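Local coordinates for Serine/threonine-protein kinase Tel1 (Chaetomium thermophilum, PDB 6SKY) that is an ATP-dependent serine/threonine kinase of the ATM subfamily, probably sensing DNA damage and phosphorylating Ser-Gln or Thr-Gln sites to activate checkpoint signalling, at residues A[1881-1884]-A[1885-1888]; A[1915-1918]-A[1919-1923]; A[2291-2294]-A[2295-2299]; A[2298-2301]-A[2302-2306]. All coordinates share one frame; numbering follows the deposited sequence.

Contact 1 (A[1881-1884]-A[1885-1888])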
loop_
_atom_site.group_PDB
_atom_site.type_symbol
_atom_site.label_atom_id
_atom_site.label_comp_id
_atom_site.label_asym_id
_atom_site.label_seq_id
_atom_site.Cartn_x
_atom_site.Cartn_y
_atom_site.Cartn_z
ATOM N N CYS A 1881 -42.255 -0.555 -2.321
ATOM C CA CYS A 1881 -42.641 0.223 -3.488
ATOM C C CYS A 1881 -41.470 0.916 -4.166
ATOM O O CYS A 1881 -41.675 1.575 -5.188
ATOM C CB CYS A 1881 -43.683 1.268 -3.095
ATOM S SG CYS A 1881 -45.185 0.588 -2.401
ATOM N N GLY A 1882 -40.261 0.806 -3.627
ATOM C CA GLY A 1882 -39.109 1.417 -4.250
ATOM C C GLY A 1882 -38.910 2.882 -3.954
ATOM O O GLY A 1882 -38.234 3.567 -4.721
ATOM N N MET A 1883 -39.478 3.389 -2.869
ATOM C CA MET A 1883 -39.340 4.782 -2.463
ATOM C C MET A 1883 -38.406 4.797 -1.260
ATOM O O MET A 1883 -38.850 4.724 -0.119
ATOM C CB MET A 1883 -40.689 5.386 -2.120
ATOM C CG MET A 1883 -41.758 5.177 -3.155
ATOM S SD MET A 1883 -43.421 5.308 -2.489
ATOM C CE MET A 1883 -43.636 7.073 -2.391
ATOM N N TYR A 1884 -37.108 4.902 -1.514
ATOM C CA TYR A 1884 -36.134 4.677 -0.455
ATOM C C TYR A 1884 -35.863 5.902 0.403
ATOM O O TYR A 1884 -35.564 5.752 1.588
ATOM C CB TYR A 1884 -34.835 4.155 -1.055
ATOM C CG TYR A 1884 -35.018 2.811 -1.696
ATOM C CD1 TYR A 1884 -35.366 1.714 -0.938
ATOM C CD2 TYR A 1884 -34.865 2.643 -3.052
ATOM C CE1 TYR A 1884 -35.545 0.494 -1.509
ATOM C CE2 TYR A 1884 -35.043 1.422 -3.632
ATOM C CZ TYR A 1884 -35.380 0.352 -2.857
ATOM O OH TYR A 1884 -35.557 -0.876 -3.439
ATOM N N LYS A 1885 -35.982 7.108 -0.138
ATOM C CA LYS A 1885 -35.850 8.287 0.707
ATOM C C LYS A 1885 -37.069 8.459 1.599
ATOM O O LYS A 1885 -36.944 8.832 2.770
ATOM C CB LYS A 1885 -35.629 9.518 -0.156
ATOM C CG LYS A 1885 -34.312 9.511 -0.872
ATOM C CD LYS A 1885 -34.310 10.509 -1.984
ATOM C CE LYS A 1885 -32.916 10.761 -2.478
ATOM N NZ LYS A 1885 -32.203 9.497 -2.719
ATOM N N VAL A 1886 -38.256 8.175 1.067
ATOM C CA VAL A 1886 -39.461 8.150 1.887
ATOM C C VAL A 1886 -39.341 7.090 2.969
ATOM O O VAL A 1886 -39.729 7.307 4.121
ATOM C CB VAL A 1886 -40.692 7.922 0.993
ATOM C CG1 VAL A 1886 -41.934 7.947 1.800
ATOM C CG2 VAL A 1886 -40.755 8.965 -0.081
ATOM N N ALA A 1887 -38.781 5.933 2.622
ATOM C CA ALA A 1887 -38.602 4.866 3.595
ATOM C C ALA A 1887 -37.632 5.270 4.691
ATOM O O ALA A 1887 -37.836 4.937 5.859
ATOM C CB ALA A 1887 -38.113 3.606 2.898
ATOM N N LEU A 1888 -36.567 5.988 4.337
ATOM C CA LEU A 1888 -35.623 6.454 5.344
ATOM C C LEU A 1888 -36.257 7.480 6.271
ATOM O O LEU A 1888 -36.036 7.445 7.486
ATOM C CB LEU A 1888 -34.389 7.031 4.666
ATOM C CG LEU A 1888 -33.263 7.527 5.560
ATOM C CD1 LEU A 1888 -32.803 6.445 6.484
ATOM C CD2 LEU A 1888 -32.133 7.979 4.710
#
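The amide N of L1888 donates to Y1884 O at 2.9 Å, and one residue earlier A1887 N reaches M1883 O at 3.0 Å. Both are i to i+4 bonds, and they set up the first turn of helix 1884-1898 behind M1883, its N-cap residue. The methyl CB of A1887 rests against the same acceptor, 3.3 Å from M1883 O. Outside the backbone, M1883 and V1886 run side by side and point the same way, with M1883 CB 4.0 Å from V1886 CB. Near its end the methionine chain bends (chi3 79°), and this fold brings CE to 4.1 Å from V1886 CG2. Both side chains also pack on I1843 of helix 1836-1849. Just ahead, G1882 closes helix 1871-1880 in a Schellman motif with positive phi, and its C lies over one face of the Y1884 ring, toward the rim. A three-residue turn thus joins the two helices, as suits the alpha-solenoid character of the protein. The K1885 side chain touches D2733 and F2736 of helix 2732-2755, in the kinase domain. Methionine at the N-cap has no polar side-chain group to accept from the first turn; E1654 OE2 takes the bond from V1886 N instead, and its negative charge would probably suit the partial positive charge of a helix start.

Contact 2 (A[1915-1918]-A[1919-1923])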
loop_
_atom_site.group_PDB
_atom_site.type_symbol
_atom_site.label_atom_id
_atom_site.label_comp_id
_atom_site.label_asym_id
_atom_site.label_seq_id
_atom_site.Cartn_x
_atom_site.Cartn_y
_atom_site.Cartn_z
ATOM N N ASP A 1915 -33.664 -4.702 10.071
ATOM C CA ASP A 1915 -33.674 -5.491 8.851
ATOM C C ASP A 1915 -34.208 -4.708 7.663
ATOM O O ASP A 1915 -33.930 -5.075 6.516
ATOM C CB ASP A 1915 -34.512 -6.757 9.049
ATOM C CG ASP A 1915 -34.203 -7.822 8.022
ATOM O OD1 ASP A 1915 -33.279 -7.615 7.210
ATOM O OD2 ASP A 1915 -34.879 -8.871 8.027
ATOM N N ILE A 1916 -34.967 -3.644 7.910
ATOM C CA ILE A 1916 -35.416 -2.786 6.826
ATOM C C ILE A 1916 -34.391 -1.698 6.531
ATOM O O ILE A 1916 -34.295 -1.230 5.391
ATOM C CB ILE A 1916 -36.796 -2.192 7.154
ATOM C CG1 ILE A 1916 -37.515 -1.804 5.872
ATOM C CG2 ILE A 1916 -36.683 -1.001 8.084
ATOM C CD1 ILE A 1916 -37.829 -2.986 4.995
ATOM N N LEU A 1917 -33.598 -1.314 7.528
ATOM C CA LEU A 1917 -32.569 -0.311 7.319
ATOM C C LEU A 1917 -31.496 -0.802 6.362
ATOM O O LEU A 1917 -30.917 -0.005 5.619
ATOM C CB LEU A 1917 -31.962 0.074 8.658
ATOM C CG LEU A 1917 -31.873 1.560 8.971
ATOM C CD1 LEU A 1917 -33.190 2.231 8.702
ATOM C CD2 LEU A 1917 -31.484 1.737 10.415
ATOM N N LEU A 1918 -31.234 -2.105 6.346
ATOM C CA LEU A 1918 -30.237 -2.641 5.431
ATOM C C LEU A 1918 -30.711 -2.550 3.991
ATOM O O LEU A 1918 -29.946 -2.158 3.101
ATOM C CB LEU A 1918 -29.916 -4.083 5.805
ATOM C CG LEU A 1918 -28.912 -4.823 4.934
ATOM C CD1 LEU A 1918 -27.599 -4.092 4.908
ATOM C CD2 LEU A 1918 -28.729 -6.226 5.449
ATOM N N GLU A 1919 -31.974 -2.890 3.746
ATOM C CA GLU A 1919 -32.524 -2.782 2.403
ATOM C C GLU A 1919 -32.656 -1.334 1.969
ATOM O O GLU A 1919 -32.547 -1.039 0.778
ATOM C CB GLU A 1919 -33.877 -3.474 2.337
ATOM C CG GLU A 1919 -34.375 -3.676 0.931
ATOM C CD GLU A 1919 -35.695 -4.409 0.882
ATOM O OE1 GLU A 1919 -36.180 -4.824 1.955
ATOM O OE2 GLU A 1919 -36.251 -4.568 -0.227
ATOM N N ILE A 1920 -32.892 -0.419 2.908
ATOM C CA ILE A 1920 -32.910 0.997 2.562
ATOM C C ILE A 1920 -31.522 1.463 2.149
ATOM O O ILE A 1920 -31.346 2.074 1.093
ATOM C CB ILE A 1920 -33.448 1.833 3.733
ATOM C CG1 ILE A 1920 -34.914 1.532 3.982
ATOM C CG2 ILE A 1920 -33.272 3.295 3.454
ATOM C CD1 ILE A 1920 -35.413 2.102 5.253
ATOM N N PHE A 1921 -30.513 1.185 2.972
ATOM C CA PHE A 1921 -29.188 1.734 2.724
ATOM C C PHE A 1921 -28.448 1.050 1.587
ATOM O O PHE A 1921 -27.527 1.648 1.031
ATOM C CB PHE A 1921 -28.348 1.672 3.991
ATOM C CG PHE A 1921 -28.639 2.775 4.943
ATOM C CD1 PHE A 1921 -28.925 4.036 4.478
ATOM C CD2 PHE A 1921 -28.641 2.558 6.295
ATOM C CE1 PHE A 1921 -29.199 5.047 5.344
ATOM C CE2 PHE A 1921 -28.921 3.573 7.160
ATOM C CZ PHE A 1921 -29.198 4.812 6.688
ATOM N N GLU A 1922 -28.820 -0.175 1.223
ATOM C CA GLU A 1922 -28.218 -0.778 0.041
ATOM C C GLU A 1922 -28.657 -0.079 -1.235
ATOM O O GLU A 1922 -27.934 -0.108 -2.233
ATOM C CB GLU A 1922 -28.580 -2.253 -0.043
ATOM C CG GLU A 1922 -27.798 -3.141 0.875
ATOM C CD GLU A 1922 -28.397 -4.524 0.972
ATOM O OE1 GLU A 1922 -29.444 -4.763 0.338
ATOM O OE2 GLU A 1922 -27.829 -5.372 1.685
ATOM N N ASN A 1923 -29.833 0.543 -1.227
ATOM C CA ASN A 1923 -30.442 1.046 -2.444
ATOM C C ASN A 1923 -30.539 2.558 -2.516
ATOM O O ASN A 1923 -30.682 3.092 -3.617
ATOM C CB ASN A 1923 -31.847 0.465 -2.605
ATOM C CG ASN A 1923 -31.850 -1.031 -2.601
ATOM O OD1 ASN A 1923 -31.496 -1.661 -3.589
ATOM N ND2 ASN A 1923 -32.255 -1.617 -1.491
#
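E1922 leans back along its helix over L1918. Its CB lies 3.4 Å from L1918 O, and CG, set anti to its own carbonyl carbon (chi1 -78°), comes to 3.2 Å from L1918 O. Beyond CG the chain is extended, taking CD to 4.0 Å from L1918 CG and leaving OE2 3.5 Å from L1918 CD1, so the carboxylate ends alongside the leucine branch rather than on a polar partner in this turn. Beneath this crossing E1922 N donates to L1918 O, one of three successive i to i+4 bonds in helix 1916-1923, a short helix laid against helices 1871-1880 and 1884-1898 in the FAT region. Were L1918 replaced by a serine, the aliphatic part of E1922 would probably lose the leucine branch it lies against, and the carboxylate would be less restrained. On another flank L1917 and F1921 lie side by side, L1917 CG 4.0 Å from F1921 CE2, and they meet A1891 and L1888 of helix 1884-1898. I1920 crosses L1917 at an angle, its CD1 4.1 Å from L1917 CD1; the same methyl hangs beside I1916 O, whose carbonyl accepts from I1920 N at 3.0 Å.

Contact 3 (A[2291-2294]-A[2295-2299])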
loop_
_atom_site.group_PDB
_atom_site.type_symbol
_atom_site.label_atom_id
_atom_site.label_comp_id
_atom_site.label_asym_id
_atom_site.label_seq_id
_atom_site.Cartn_x
_atom_site.Cartn_y
_atom_site.Cartn_z
ATOM N N VAL A 2291 7.429 23.363 -18.888
ATOM C CA VAL A 2291 8.887 23.336 -18.786
ATOM C C VAL A 2291 9.383 24.314 -17.725
ATOM O O VAL A 2291 10.250 23.982 -16.903
ATOM C CB VAL A 2291 9.516 23.624 -20.159
ATOM C CG1 VAL A 2291 10.999 23.675 -20.053
ATOM C CG2 VAL A 2291 9.116 22.570 -21.135
ATOM N N PHE A 2292 8.840 25.530 -17.719
ATOM C CA PHE A 2292 9.307 26.554 -16.792
ATOM C C PHE A 2292 8.929 26.224 -15.360
ATOM O O PHE A 2292 9.723 26.446 -14.443
ATOM C CB PHE A 2292 8.736 27.909 -17.180
ATOM C CG PHE A 2292 9.295 28.462 -18.440
ATOM C CD1 PHE A 2292 10.625 28.339 -18.726
ATOM C CD2 PHE A 2292 8.485 29.117 -19.337
ATOM C CE1 PHE A 2292 11.136 28.850 -19.881
ATOM C CE2 PHE A 2292 8.995 29.625 -20.490
ATOM C CZ PHE A 2292 10.321 29.493 -20.761
ATOM N N HIS A 2293 7.729 25.698 -15.138
ATOM C CA HIS A 2293 7.366 25.296 -13.789
ATOM C C HIS A 2293 8.232 24.145 -13.306
ATOM O O HIS A 2293 8.653 24.126 -12.146
ATOM C CB HIS A 2293 5.897 24.910 -13.736
ATOM C CG HIS A 2293 5.437 24.504 -12.377
ATOM N ND1 HIS A 2293 5.212 25.411 -11.369
ATOM C CD2 HIS A 2293 5.167 23.286 -11.857
ATOM C CE1 HIS A 2293 4.817 24.770 -10.285
ATOM N NE2 HIS A 2293 4.786 23.479 -10.554
ATOM N N GLN A 2294 8.502 23.175 -14.177
ATOM C CA GLN A 2294 9.420 22.092 -13.852
ATOM C C GLN A 2294 10.754 22.628 -13.360
ATOM O O GLN A 2294 11.247 22.239 -12.295
ATOM C CB GLN A 2294 9.626 21.234 -15.095
ATOM C CG GLN A 2294 10.200 19.880 -14.845
ATOM C CD GLN A 2294 9.239 19.011 -14.122
ATOM O OE1 GLN A 2294 8.106 18.825 -14.557
ATOM N NE2 GLN A 2294 9.666 18.481 -12.991
ATOM N N PHE A 2295 11.353 23.526 -14.133
ATOM C CA PHE A 2295 12.678 24.014 -13.787
ATOM C C PHE A 2295 12.655 24.854 -12.516
ATOM O O PHE A 2295 13.570 24.763 -11.691
ATOM C CB PHE A 2295 13.250 24.807 -14.950
ATOM C CG PHE A 2295 14.729 24.889 -14.943
ATOM C CD1 PHE A 2295 15.470 24.080 -14.124
ATOM C CD2 PHE A 2295 15.381 25.784 -15.741
ATOM C CE1 PHE A 2295 16.832 24.160 -14.112
ATOM C CE2 PHE A 2295 16.739 25.865 -15.729
ATOM C CZ PHE A 2295 17.464 25.055 -14.916
ATOM N N ALA A 2296 11.623 25.676 -12.334
ATOM C CA ALA A 2296 11.540 26.500 -11.132
ATOM C C ALA A 2296 11.379 25.651 -9.882
ATOM O O ALA A 2296 12.023 25.912 -8.864
ATOM C CB ALA A 2296 10.386 27.480 -11.253
ATOM N N VAL A 2297 10.526 24.633 -9.935
ATOM C CA VAL A 2297 10.344 23.765 -8.780
ATOM C C VAL A 2297 11.616 22.983 -8.484
ATOM O O VAL A 2297 11.973 22.783 -7.318
ATOM C CB VAL A 2297 9.139 22.842 -9.009
ATOM C CG1 VAL A 2297 9.079 21.786 -7.951
ATOM C CG2 VAL A 2297 7.881 23.655 -8.987
ATOM N N PHE A 2298 12.338 22.553 -9.521
ATOM C CA PHE A 2298 13.625 21.899 -9.304
ATOM C C PHE A 2298 14.604 22.811 -8.576
ATOM O O PHE A 2298 15.193 22.421 -7.564
ATOM C CB PHE A 2298 14.209 21.445 -10.637
ATOM C CG PHE A 2298 15.594 20.893 -10.537
ATOM C CD1 PHE A 2298 15.805 19.584 -10.168
ATOM C CD2 PHE A 2298 16.687 21.681 -10.828
ATOM C CE1 PHE A 2298 17.067 19.085 -10.079
ATOM C CE2 PHE A 2298 17.950 21.181 -10.735
ATOM C CZ PHE A 2298 18.138 19.884 -10.364
ATOM N N CYS A 2299 14.805 24.029 -9.083
ATOM C CA CYS A 2299 15.759 24.934 -8.448
ATOM C C CYS A 2299 15.342 25.279 -7.025
ATOM O O CYS A 2299 16.186 25.379 -6.125
ATOM C CB CYS A 2299 15.911 26.204 -9.274
ATOM S SG CYS A 2299 16.755 25.990 -10.829
#
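V2297 sets one methyl over the face of the H2293 imidazole: CG2 stands 3.7 Å from the ring centroid and 23° off the ring normal, a CH-pi contact. The methyl is displaced toward the rim, where H2293 CE1 and NE2 are each 3.5 Å from V2297 CG2. Two torsions make this possible. H2293 holds CG anti to its backbone N (chi1 -179°), swinging the ring along the helix toward the next turn, while V2297 points CG1 anti to its own N and leaves CG2 anti to the carbonyl carbon, facing back at the histidine. The same CG2 also lies 3.3 Å from H2293 O, and that oxygen accepts the straightest of the four backbone bonds that join the two segments, from V2297 N at 2.9 Å with an N-H...O angle of 167°. H2293 ND1 is hydrogen-bonded to D2394 OD1, and the ring stacks with that of H2391, so its rotation is fixed by more than the methyl. The carboxylate would probably polarise the imidazole. These residues belong to helix 2286-2303 of the FAT domain, a TPR-clan helical array in which neighbouring helices pack side by side. F2295 turns its ring away from the preceding turn to L2272 and L2276 of helix 2264-2279, where V2291 meets L2276 as well, while F2292 and A2296 touch N2380 of helix 2348-2387. The small A2296 CB sits 3.4 Å from F2292 O. Q2294 holds CG anti to its backbone N and bends at its second torsion.

Contact 4 (A[2298-2301]-A[2302-2306])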
loop_
_atom_site.group_PDB
_atom_site.type_symbol
_atom_site.label_atom_id
_atom_site.label_comp_id
_atom_site.label_asym_id
_atom_site.label_seq_id
_atom_site.Cartn_x
_atom_site.Cartn_y
_atom_site.Cartn_z
ATOM N N PHE A 2298 12.338 22.553 -9.521
ATOM C CA PHE A 2298 13.625 21.899 -9.304
ATOM C C PHE A 2298 14.604 22.811 -8.576
ATOM O O PHE A 2298 15.193 22.421 -7.564
ATOM C CB PHE A 2298 14.209 21.445 -10.637
ATOM C CG PHE A 2298 15.594 20.893 -10.537
ATOM C CD1 PHE A 2298 15.805 19.584 -10.168
ATOM C CD2 PHE A 2298 16.687 21.681 -10.828
ATOM C CE1 PHE A 2298 17.067 19.085 -10.079
ATOM C CE2 PHE A 2298 17.950 21.181 -10.735
ATOM C CZ PHE A 2298 18.138 19.884 -10.364
ATOM N N CYS A 2299 14.805 24.029 -9.083
ATOM C CA CYS A 2299 15.759 24.934 -8.448
ATOM C C CYS A 2299 15.342 25.279 -7.025
ATOM O O CYS A 2299 16.186 25.379 -6.125
ATOM C CB CYS A 2299 15.911 26.204 -9.274
ATOM S SG CYS A 2299 16.755 25.990 -10.829
ATOM N N ASP A 2300 14.045 25.466 -6.796
ATOM C CA ASP A 2300 13.568 25.745 -5.449
ATOM C C ASP A 2300 13.886 24.593 -4.513
ATOM O O ASP A 2300 14.375 24.799 -3.402
ATOM C CB ASP A 2300 12.068 26.008 -5.477
ATOM C CG ASP A 2300 11.585 26.729 -4.254
ATOM O OD1 ASP A 2300 12.418 27.070 -3.397
ATOM O OD2 ASP A 2300 10.368 26.961 -4.149
ATOM N N GLU A 2301 13.609 23.367 -4.948
ATOM C CA GLU A 2301 13.938 22.203 -4.140
ATOM C C GLU A 2301 15.435 22.095 -3.896
ATOM O O GLU A 2301 15.859 21.557 -2.872
ATOM C CB GLU A 2301 13.409 20.954 -4.828
ATOM C CG GLU A 2301 13.720 19.659 -4.147
ATOM C CD GLU A 2301 13.371 18.477 -5.020
ATOM O OE1 GLU A 2301 13.034 18.699 -6.204
ATOM O OE2 GLU A 2301 13.432 17.329 -4.532
ATOM N N GLN A 2302 16.253 22.592 -4.818
ATOM C CA GLN A 2302 17.693 22.565 -4.588
ATOM C C GLN A 2302 18.120 23.610 -3.576
ATOM O O GLN A 2302 19.152 23.442 -2.923
ATOM C CB GLN A 2302 18.463 22.778 -5.887
ATOM C CG GLN A 2302 18.245 21.714 -6.915
ATOM C CD GLN A 2302 18.374 20.337 -6.346
ATOM O OE1 GLN A 2302 19.383 20.001 -5.743
ATOM N NE2 GLN A 2302 17.347 19.526 -6.525
ATOM N N LEU A 2303 17.368 24.701 -3.447
ATOM C CA LEU A 2303 17.686 25.685 -2.415
ATOM C C LEU A 2303 17.366 25.154 -1.023
ATOM O O LEU A 2303 18.233 25.112 -0.147
ATOM C CB LEU A 2303 16.934 26.983 -2.670
ATOM C CG LEU A 2303 17.583 27.926 -3.665
ATOM C CD1 LEU A 2303 16.767 29.187 -3.770
ATOM C CD2 LEU A 2303 18.986 28.229 -3.232
ATOM N N GLN A 2304 16.118 24.756 -0.797
ATOM C CA GLN A 2304 15.689 24.261 0.507
ATOM C C GLN A 2304 15.944 22.758 0.621
ATOM O O GLN A 2304 15.045 21.943 0.800
ATOM C CB GLN A 2304 14.223 24.597 0.744
ATOM C CG GLN A 2304 13.304 24.184 -0.376
ATOM C CD GLN A 2304 11.863 24.544 -0.106
ATOM O OE1 GLN A 2304 11.537 25.110 0.934
ATOM N NE2 GLN A 2304 10.986 24.221 -1.049
ATOM N N ASN A 2305 17.192 22.414 0.514
ATOM C CA ASN A 2305 17.673 21.054 0.682
ATOM C C ASN A 2305 18.344 20.934 2.033
ATOM O O ASN A 2305 19.256 21.717 2.325
ATOM C CB ASN A 2305 18.665 20.707 -0.421
ATOM C CG ASN A 2305 18.974 19.236 -0.486
ATOM O OD1 ASN A 2305 18.164 18.404 -0.092
ATOM N ND2 ASN A 2305 20.152 18.903 -0.988
ATOM N N PRO A 2306 17.927 20.004 2.895
ATOM C CA PRO A 2306 18.570 19.911 4.216
ATOM C C PRO A 2306 20.053 19.603 4.136
ATOM O O PRO A 2306 20.834 20.142 4.927
ATOM C CB PRO A 2306 17.782 18.789 4.903
ATOM C CG PRO A 2306 16.486 18.739 4.189
ATOM C CD PRO A 2306 16.800 19.069 2.768
#
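Among the backbone bonds, D2300 O takes two donors: Q2304 N at 3.1 Å in a nearly straight bond, and L2303 N at 3.0 Å in a weak one. L2303 N also donates to C2299 O, so its hydrogen is shared between two carbonyls as helix 2286-2303 runs out. Q2304 leaves helical geometry at the centre of an inverse gamma turn, N2305 becomes the N-cap of helix 2306-2328, and R2370 NH1 of helix 2348-2387 bonds to L2303 O.

The aromatic contact belongs to Q2302, which folds over one face of the F2298 ring. Its CG makes a CH-pi contact 4.0 Å from the ring centroid, and the bend at chi2 (-48°) carries the amide on across the ring, with Q2302 NE2 3.6 Å from F2298 CE1. Amide and ring planes differ by 27°. Exchanging F2298 for an alanine would probably take away the face under Q2302 and leave its amide less restrained.

Of the polar side chains, D2300 and Q2304 cross with carboxylate and amide planes almost parallel, yet D2300 OD1 stays 4.0 Å from Q2304 NE2. D2300 OD2 forms a salt bridge with R2397, and both carboxylate oxygens have partners outside the turn. The helix end is therefore probably fixed mainly by its carbonyls and by arginines of later helices, the glutamine amides adding looser contacts.

Contacts 1 and 2 touch: Y1884 packs on N1923, A1887 on I1920, and L1888 on I1920 and F1921, so helix 1884-1898 and helix 1916-1923 lie against each other. Contacts 3 and 4 are successive lengths of one helix, 2286-2303, sharing F2298 and C2299; the centres of contacts 1 and 3 are about 55 Å apart. Contacts 1 and 3 are buried, whereas contacts 2 and 4 are partly exposed. Chemistry follows position: a helix start whose amide donates to a carboxylate from elsewhere in the chain in contact 1, aliphatic and carboxylate packing in contact 2, a methyl over imidazole mid-helix in contact 3, and split carbonyl bonds with outside arginines at the helix end in contact 4.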